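Local coordinates for protein 6-phosphogluconolactonase (Trypanosoma cruzi, PDB 6VYE) that probably catalyses hydrolysis of 6-phosphogluconolactone to 6-phosphogluconate, the lactonase step of the oxidative pentose phosphate pathway, at residues T210-L222 and S247-F259. Sequence-based numbering, arbitrary orientation.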
ATOM      1  N   THR A 210      -2.117  -1.143   8.823  1.00 14.24           N
ATOM      2  CA  THR A 210      -1.374  -2.030   9.728  1.00 15.42           C
ATOM      3  C   THR A 210      -1.139  -3.350   9.010  1.00 15.23           C
ATOM      4  O   THR A 210      -1.781  -3.662   8.002  1.00 14.21           O
ATOM      5  CB  THR A 210      -2.159  -2.168  11.034  1.00 15.82           C
ATOM      6  OG1 THR A 210      -3.444  -2.719  10.721  1.00 15.23           O
ATOM      7  CG2 THR A 210      -2.274  -0.838  11.740  1.00 16.47           C
ATOM      8  N   PRO A 211      -0.230  -4.187   9.531  1.00 15.09           N
ATOM      9  CA  PRO A 211      -0.091  -5.547   9.004  1.00 15.50           C
ATOM     10  C   PRO A 211      -1.434  -6.304   8.977  1.00 16.07           C
ATOM     11  O   PRO A 211      -1.741  -6.920   7.978  1.00 18.24           O
ATOM     12  CB  PRO A 211       0.992  -6.153   9.917  1.00 13.98           C
ATOM     13  CG  PRO A 211       1.793  -4.960  10.371  1.00 14.21           C
ATOM     14  CD  PRO A 211       0.751  -3.867  10.578  1.00 14.45           C
ATOM     15  N   ILE A 212      -2.234  -6.271  10.041  1.00 17.07           N
ATOM     16  CA  ILE A 212      -3.483  -7.095  10.097  1.00 17.94           C
ATOM     17  C   ILE A 212      -4.402  -6.689   8.923  1.00 16.39           C
ATOM     18  O   ILE A 212      -5.029  -7.559   8.349  1.00 15.93           O
ATOM     19  CB  ILE A 212      -4.185  -7.039  11.466  1.00 18.60           C
ATOM     20  CG1 ILE A 212      -5.311  -8.069  11.580  1.00 21.87           C
ATOM     21  CG2 ILE A 212      -4.699  -5.652  11.793  1.00 19.05           C
ATOM     22  CD1 ILE A 212      -4.868  -9.523  11.304  1.00 23.80           C
ATOM     23  N   THR A 213      -4.424  -5.427   8.538  1.00 15.94           N
ATOM     24  CA  THR A 213      -5.248  -4.937   7.413  1.00 17.00           C
ATOM     25  C   THR A 213      -4.741  -5.502   6.093  1.00 15.52           C
ATOM     26  O   THR A 213      -5.575  -5.911   5.333  1.00 14.72           O
ATOM     27  CB  THR A 213      -5.299  -3.412   7.310  1.00 17.30           C
ATOM     28  OG1 THR A 213      -5.803  -2.910   8.542  1.00 17.27           O
ATOM     29  CG2 THR A 213      -6.211  -2.976   6.184  1.00 17.69           C
ATOM     30  N   ILE A 214      -3.425  -5.460   5.846  1.00 16.42           N
ATOM     31  CA  ILE A 214      -2.800  -5.965   4.600  1.00 15.16           C
ATOM     32  C   ILE A 214      -2.979  -7.490   4.547  1.00 15.28           C
ATOM     33  O   ILE A 214      -3.311  -8.062   3.458  1.00 14.76           O
ATOM     34  CB  ILE A 214      -1.320  -5.525   4.515  1.00 15.19           C
ATOM     35  CG1 ILE A 214      -1.230  -4.006   4.406  1.00 15.06           C
ATOM     36  CG2 ILE A 214      -0.600  -6.223   3.365  1.00 13.94           C
ATOM     37  CD1 ILE A 214       0.142  -3.446   4.648  1.00 15.52           C
ATOM     38  N   ILE A 215      -2.772  -8.143   5.677  1.00 15.50           N
ATOM     39  CA  ILE A 215      -2.861  -9.625   5.799  1.00 17.76           C
ATOM     40  C   ILE A 215      -4.260 -10.117   5.384  1.00 17.16           C
ATOM     41  O   ILE A 215      -4.341 -11.211   4.826  1.00 18.79           O
ATOM     42  CB  ILE A 215      -2.450 -10.057   7.218  1.00 18.48           C
ATOM     43  CG1 ILE A 215      -0.920 -10.035   7.340  1.00 19.55           C
ATOM     44  CG2 ILE A 215      -3.018 -11.427   7.565  1.00 19.50           C
ATOM     45  CD1 ILE A 215      -0.400 -10.062   8.768  1.00 20.53           C
ATOM     46  N   HIS A 216      -5.305  -9.320   5.592  1.00 17.22           N
ATOM     47  CA  HIS A 216      -6.704  -9.694   5.259  1.00 18.72           C
ATOM     48  C   HIS A 216      -7.226  -9.091   3.945  1.00 16.46           C
ATOM     49  O   HIS A 216      -8.432  -9.289   3.682  1.00 14.39           O
ATOM     50  CB  HIS A 216      -7.588  -9.367   6.455  1.00 19.71           C
ATOM     51  CG  HIS A 216      -7.438 -10.428   7.478  1.00 22.91           C
ATOM     52  ND1 HIS A 216      -6.508 -10.339   8.515  1.00 25.90           N
ATOM     53  CD2 HIS A 216      -8.023 -11.636   7.579  1.00 23.65           C
ATOM     54  CE1 HIS A 216      -6.577 -11.438   9.224  1.00 23.05           C
ATOM     55  NE2 HIS A 216      -7.495 -12.239   8.678  1.00 23.20           N
ATOM     56  N   ALA A 217      -6.405  -8.367   3.166  1.00 16.83           N
ATOM     57  CA  ALA A 217      -6.827  -7.788   1.865  1.00 15.35           C
ATOM     58  C   ALA A 217      -7.048  -8.975   0.939  1.00 15.23           C
ATOM     59  O   ALA A 217      -6.299  -9.928   1.066  1.00 14.36           O
ATOM     60  CB  ALA A 217      -5.777  -6.864   1.280  1.00 15.63           C
ATOM     61  N   ARG A 218      -8.019  -8.900   0.034  1.00 16.26           N
ATOM     62  CA  ARG A 218      -8.293  -9.960  -0.984  1.00 16.60           C
ATOM     63  C   ARG A 218      -7.139 -10.043  -1.993  1.00 15.62           C
ATOM     64  O   ARG A 218      -6.850 -11.155  -2.461  1.00 14.81           O
ATOM     65  CB  ARG A 218      -9.613  -9.652  -1.689  1.00 18.85           C
ATOM     66  CG  ARG A 218     -10.801  -9.658  -0.739  1.00 21.93           C
ATOM     67  CD  ARG A 218     -12.171  -9.665  -1.401  1.00 26.28           C
ATOM     68  NE  ARG A 218     -13.220  -9.746  -0.393  1.00 30.81           N
ATOM     69  CZ  ARG A 218     -13.884  -8.704   0.135  1.00 34.86           C
ATOM     70  NH1 ARG A 218     -13.684  -7.456  -0.276  1.00 34.02           N
ATOM     71  NH2 ARG A 218     -14.780  -8.925   1.082  1.00 33.73           N
ATOM     72  N   HIS A 219      -6.542  -8.907  -2.372  1.00 14.32           N
ATOM     73  CA  HIS A 219      -5.373  -8.859  -3.284  1.00 14.79           C
ATOM     74  C   HIS A 219      -4.302  -7.895  -2.777  1.00 14.35           C
ATOM     75  O   HIS A 219      -4.627  -6.708  -2.460  1.00 14.51           O
ATOM     76  CB  HIS A 219      -5.779  -8.472  -4.690  1.00 15.30           C
ATOM     77  CG  HIS A 219      -6.870  -9.322  -5.210  1.00 16.19           C
ATOM     78  ND1 HIS A 219      -6.618 -10.466  -5.955  1.00 16.08           N
ATOM     79  CD2 HIS A 219      -8.214  -9.214  -5.086  1.00 15.35           C
ATOM     80  CE1 HIS A 219      -7.761 -11.020  -6.285  1.00 15.66           C
ATOM     81  NE2 HIS A 219      -8.765 -10.252  -5.788  1.00 15.04           N
ATOM     82  N   VAL A 220      -3.055  -8.374  -2.772  1.00 13.16           N
ATOM     83  CA  VAL A 220      -1.889  -7.561  -2.365  1.00 13.86           C
ATOM     84  C   VAL A 220      -0.905  -7.583  -3.536  1.00 13.73           C
ATOM     85  O   VAL A 220      -0.596  -8.683  -4.046  1.00 15.38           O
ATOM     86  CB  VAL A 220      -1.255  -8.092  -1.062  1.00 13.26           C
ATOM     87  CG1 VAL A 220       0.019  -7.344  -0.731  1.00 13.18           C
ATOM     88  CG2 VAL A 220      -2.234  -8.088   0.106  1.00 13.55           C
ATOM     89  N   ILE A 221      -0.451  -6.416  -3.960  1.00 14.06           N
ATOM     90  CA  ILE A 221       0.492  -6.241  -5.109  1.00 14.09           C
ATOM     91  C   ILE A 221       1.673  -5.456  -4.567  1.00 13.47           C
ATOM     92  O   ILE A 221       1.457  -4.274  -4.145  1.00 13.29           O
ATOM     93  CB  ILE A 221      -0.170  -5.516  -6.303  1.00 15.05           C
ATOM     94  CG1 ILE A 221      -1.435  -6.241  -6.771  1.00 16.74           C
ATOM     95  CG2 ILE A 221       0.833  -5.318  -7.440  1.00 15.39           C
ATOM     96  CD1 ILE A 221      -2.286  -5.437  -7.742  1.00 15.87           C
ATOM     97  N   LEU A 222       2.844  -6.098  -4.507  1.00 13.78           N
ATOM     98  CA  LEU A 222       4.086  -5.433  -4.058  1.00 15.06           C
ATOM     99  C   LEU A 222       4.917  -5.112  -5.294  1.00 15.86           C
ATOM    100  O   LEU A 222       5.165  -6.024  -6.123  1.00 15.02           O
ATOM    101  CB  LEU A 222       4.862  -6.322  -3.081  1.00 16.41           C
ATOM    102  CG  LEU A 222       6.177  -5.731  -2.567  1.00 15.99           C
ATOM    103  CD1 LEU A 222       5.928  -4.658  -1.528  1.00 16.23           C
ATOM    104  CD2 LEU A 222       7.039  -6.813  -1.973  1.00 17.01           C
ATOM    105  N   SER A 247       8.779  -6.081   6.629  1.00 15.64           N
ATOM    106  CA  SER A 247       7.831  -6.591   5.600  1.00 17.44           C
ATOM    107  C   SER A 247       7.795  -8.141   5.512  1.00 16.52           C
ATOM    108  O   SER A 247       7.032  -8.688   4.678  1.00 16.57           O
ATOM    109  CB  SER A 247       8.144  -5.932   4.284  1.00 17.98           C
ATOM    110  OG  SER A 247       9.458  -6.321   3.861  1.00 23.38           O
ATOM    111  N   ARG A 248       8.564  -8.845   6.341  1.00 16.30           N
ATOM    112  CA  ARG A 248       8.436 -10.306   6.631  1.00 16.21           C
ATOM    113  C   ARG A 248       6.975 -10.734   6.821  1.00 15.48           C
ATOM    114  O   ARG A 248       6.628 -11.833   6.329  1.00 17.33           O
ATOM    115  CB  ARG A 248       9.209 -10.669   7.903  1.00 16.25           C
ATOM    116  CG  ARG A 248       9.226 -12.162   8.197  1.00 15.88           C
ATOM    117  CD  ARG A 248      10.098 -12.947   7.241  1.00 16.09           C
ATOM    118  NE  ARG A 248      10.092 -14.377   7.586  1.00 17.18           N
ATOM    119  CZ  ARG A 248      10.659 -15.336   6.871  1.00 16.07           C
ATOM    120  NH1 ARG A 248      11.379 -15.039   5.806  1.00 16.75           N
ATOM    121  NH2 ARG A 248      10.550 -16.585   7.249  1.00 14.43           N
ATOM    122  N   PHE A 249       6.117  -9.883   7.387  1.00 15.61           N
ATOM    123  CA  PHE A 249       4.696 -10.200   7.708  1.00 17.06           C
ATOM    124  C   PHE A 249       3.923 -10.537   6.421  1.00 17.55           C
ATOM    125  O   PHE A 249       2.973 -11.271   6.530  1.00 18.52           O
ATOM    126  CB  PHE A 249       4.026  -9.080   8.511  1.00 17.74           C
ATOM    127  CG  PHE A 249       3.699  -7.838   7.724  1.00 20.44           C
ATOM    128  CD1 PHE A 249       2.553  -7.771   6.942  1.00 21.56           C
ATOM    129  CD2 PHE A 249       4.531  -6.738   7.755  1.00 20.65           C
ATOM    130  CE1 PHE A 249       2.260  -6.635   6.203  1.00 21.48           C
ATOM    131  CE2 PHE A 249       4.225  -5.589   7.037  1.00 20.68           C
ATOM    132  CZ  PHE A 249       3.102  -5.556   6.243  1.00 20.66           C
ATOM    133  N   LEU A 250       4.304 -10.016   5.247  1.00 16.65           N
ATOM    134  CA  LEU A 250       3.575 -10.290   3.972  1.00 15.22           C
ATOM    135  C   LEU A 250       3.460 -11.803   3.731  1.00 16.06           C
ATOM    136  O   LEU A 250       2.572 -12.206   2.952  1.00 16.28           O
ATOM    137  CB  LEU A 250       4.295  -9.611   2.806  1.00 14.75           C
ATOM    138  CG  LEU A 250       4.288  -8.077   2.816  1.00 15.16           C
ATOM    139  CD1 LEU A 250       5.167  -7.540   1.720  1.00 14.25           C
ATOM    140  CD2 LEU A 250       2.872  -7.502   2.668  1.00 15.79           C
ATOM    141  N   ARG A 251       4.319 -12.627   4.352  1.00 17.66           N
ATOM    142  CA  ARG A 251       4.239 -14.108   4.208  1.00 16.86           C
ATOM    143  C   ARG A 251       2.916 -14.601   4.803  1.00 15.93           C
ATOM    144  O   ARG A 251       2.485 -15.681   4.427  1.00 16.03           O
ATOM    145  CB  ARG A 251       5.389 -14.835   4.909  1.00 16.18           C
ATOM    146  CG  ARG A 251       6.752 -14.563   4.295  1.00 17.72           C
ATOM    147  CD  ARG A 251       7.852 -15.217   5.104  1.00 19.16           C
ATOM    148  NE  ARG A 251       7.752 -16.667   5.089  1.00 19.68           N
ATOM    149  CZ  ARG A 251       8.361 -17.466   4.209  1.00 20.74           C
ATOM    150  NH1 ARG A 251       9.113 -16.966   3.239  1.00 21.22           N
ATOM    151  NH2 ARG A 251       8.202 -18.778   4.298  1.00 21.78           N
ATOM    152  N   ASN A 252       2.337 -13.859   5.733  1.00 15.38           N
ATOM    153  CA  ASN A 252       1.076 -14.230   6.421  1.00 16.38           C
ATOM    154  C   ASN A 252      -0.156 -13.752   5.643  1.00 15.61           C
ATOM    155  O   ASN A 252      -1.283 -13.942   6.146  1.00 14.19           O
ATOM    156  CB  ASN A 252       1.059 -13.636   7.827  1.00 18.71           C
ATOM    157  CG  ASN A 252       2.081 -14.282   8.739  1.00 20.89           C
ATOM    158  OD1 ASN A 252       2.655 -13.595   9.584  1.00 26.32           O
ATOM    159  ND2 ASN A 252       2.339 -15.565   8.553  1.00 17.74           N
ATOM    160  N   CYS A 253       0.004 -13.152   4.468  1.00 15.47           N
ATOM    161  CA  CYS A 253      -1.142 -12.609   3.702  1.00 16.62           C
ATOM    162  C   CYS A 253      -2.150 -13.720   3.395  1.00 16.98           C
ATOM    163  O   CYS A 253      -1.715 -14.805   3.028  1.00 17.82           O
ATOM    164  CB  CYS A 253      -0.656 -11.891   2.455  1.00 17.25           C
ATOM    165  SG  CYS A 253      -0.069 -10.220   2.818  1.00 17.26           S
ATOM    166  N   LYS A 254      -3.443 -13.467   3.629  1.00 18.40           N
ATOM    167  CA  LYS A 254      -4.523 -14.482   3.482  1.00 20.56           C
ATOM    168  C   LYS A 254      -5.036 -14.477   2.049  1.00 18.93           C
ATOM    169  O   LYS A 254      -5.536 -15.517   1.639  1.00 17.69           O
ATOM    170  CB  LYS A 254      -5.705 -14.267   4.430  1.00 23.68           C
ATOM    171  CG  LYS A 254      -5.381 -14.403   5.906  1.00 28.10           C
ATOM    172  CD  LYS A 254      -5.068 -15.820   6.323  1.00 33.67           C
ATOM    173  CE  LYS A 254      -4.672 -15.965   7.780  1.00 37.12           C
ATOM    174  NZ  LYS A 254      -5.561 -15.190   8.683  1.00 40.60           N
ATOM    175  N   GLY A 255      -4.815 -13.389   1.317  1.00 18.72           N
ATOM    176  CA  GLY A 255      -5.349 -13.171  -0.037  1.00 18.80           C
ATOM    177  C   GLY A 255      -4.390 -13.613  -1.129  1.00 18.84           C
ATOM    178  O   GLY A 255      -3.398 -14.310  -0.826  1.00 17.82           O
ATOM    179  N   ASP A 256      -4.646 -13.129  -2.340  1.00 20.13           N
ATOM    180  CA  ASP A 256      -3.856 -13.399  -3.563  1.00 21.37           C
ATOM    181  C   ASP A 256      -2.711 -12.376  -3.622  1.00 21.78           C
ATOM    182  O   ASP A 256      -3.010 -11.170  -3.827  1.00 22.77           O
ATOM    183  CB  ASP A 256      -4.766 -13.379  -4.802  1.00 24.45           C
ATOM    184  CG  ASP A 256      -4.049 -13.009  -6.092  1.00 27.80           C
ATOM    185  OD1 ASP A 256      -4.347 -11.921  -6.651  1.00 33.92           O
ATOM    186  OD2 ASP A 256      -3.140 -13.752  -6.489  1.00 29.43           O
ATOM    187  N   VAL A 257      -1.462 -12.847  -3.490  1.00 18.72           N
ATOM    188  CA  VAL A 257      -0.244 -11.996  -3.396  1.00 19.53           C
ATOM    189  C   VAL A 257       0.514 -12.050  -4.710  1.00 16.58           C
ATOM    190  O   VAL A 257       0.852 -13.151  -5.137  1.00 16.61           O
ATOM    191  CB  VAL A 257       0.670 -12.409  -2.223  1.00 18.67           C
ATOM    192  CG1 VAL A 257       1.939 -11.569  -2.175  1.00 20.18           C
ATOM    193  CG2 VAL A 257      -0.066 -12.293  -0.911  1.00 19.80           C
ATOM    194  N   THR A 258       0.804 -10.887  -5.287  1.00 16.55           N
ATOM    195  CA  THR A 258       1.633 -10.736  -6.515  1.00 15.89           C
ATOM    196  C   THR A 258       2.804  -9.823  -6.199  1.00 15.28           C
ATOM    197  O   THR A 258       2.544  -8.723  -5.733  1.00 14.80           O
ATOM    198  CB  THR A 258       0.841 -10.165  -7.697  1.00 17.23           C
ATOM    199  OG1 THR A 258      -0.357 -10.931  -7.802  1.00 17.55           O
ATOM    200  CG2 THR A 258       1.574 -10.236  -9.021  1.00 17.36           C
ATOM    201  N   PHE A 259       4.032 -10.319  -6.398  1.00 14.68           N
ATOM    202  CA  PHE A 259       5.292  -9.533  -6.372  1.00 15.04           C
ATOM    203  C   PHE A 259       5.683  -9.243  -7.827  1.00 15.44           C
ATOM    204  O   PHE A 259       5.791 -10.186  -8.652  1.00 14.72           O
ATOM    205  CB  PHE A 259       6.416 -10.280  -5.638  1.00 14.80           C
ATOM    206  CG  PHE A 259       6.323 -10.349  -4.132  1.00 14.75           C
ATOM    207  CD1 PHE A 259       7.410 -10.785  -3.394  1.00 14.81           C
ATOM    208  CD2 PHE A 259       5.147 -10.070  -3.457  1.00 15.14           C
ATOM    209  CE1 PHE A 259       7.347 -10.890  -2.017  1.00 16.72           C
ATOM    210  CE2 PHE A 259       5.093 -10.139  -2.072  1.00 15.89           C
ATOM    211  CZ  PHE A 259       6.194 -10.541  -1.351  1.00 16.14           C
TER
HETATM  212  O   HOH W   1      -3.769 -10.493   1.910  1.00 19.34           O
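Phe249 presents one face to Pro211, whose CB makes a CH-pi contact 3.8 Å from the ring centroid, while CD1 of Ile214 meets the edge near CZ and CD1 of Ile215 comes in obliquely. With CG placed between its backbone N and carbonyl carbon (chi1 73°), the ring reaches toward Pro211 and helix 211-215. CG of its neighbour Leu250 lies over the other face. Packing continues inward: Ile214 CG2 lies 3.8 Å from Leu250 CD2, and Cys253 SG touches both Ile214 CG2 and Val220 CG2, which approach it from the same side. At the far end CD2 of Leu222 stands squarely over the Phe259 ring, 3.8 Å from its centroid; helix 230-237 also packs against that ring.

Backbone bonds align strands 219-222 and 256-259 in parallel, Val220 giving its N-H to Asp256 O and receiving that of Thr258. Leu222 N continues the pattern to Thr258 O. Before the strands, Lys254 N binds Ile215 O in the carbonyl plane (2.7 Å), tying the end of helix 211-215 to the turn. A water there accepts from Gly255 N (3.1 Å) and lies within hydrogen-bonding reach of Ala217 O and Ile214 O. On the sheet face of Ile221 and Thr258, against which helix 24-38 packs, His219 ND1 donates to the anti lone pair of Asp256 OD1 (2.8 Å), ring and carboxylate planes 79° apart.

The outer side is looser and polar. Lys254, bent at chi2 and chi4, runs alongside His216 with CG over a face of the imidazole, and its ammonium forms a salt bridge with Glu152. The His216 ring is steadied by ND1, which bonds Ile212 O in the ring plane.

Helix 230-237 connects the two neighbouring strands, making this the parallel pairing of a beta-alpha-beta crossover within the Rossmann-like alpha/beta fold of the glucosamine-6-phosphate isomerase/6-phosphogluconolactonase family.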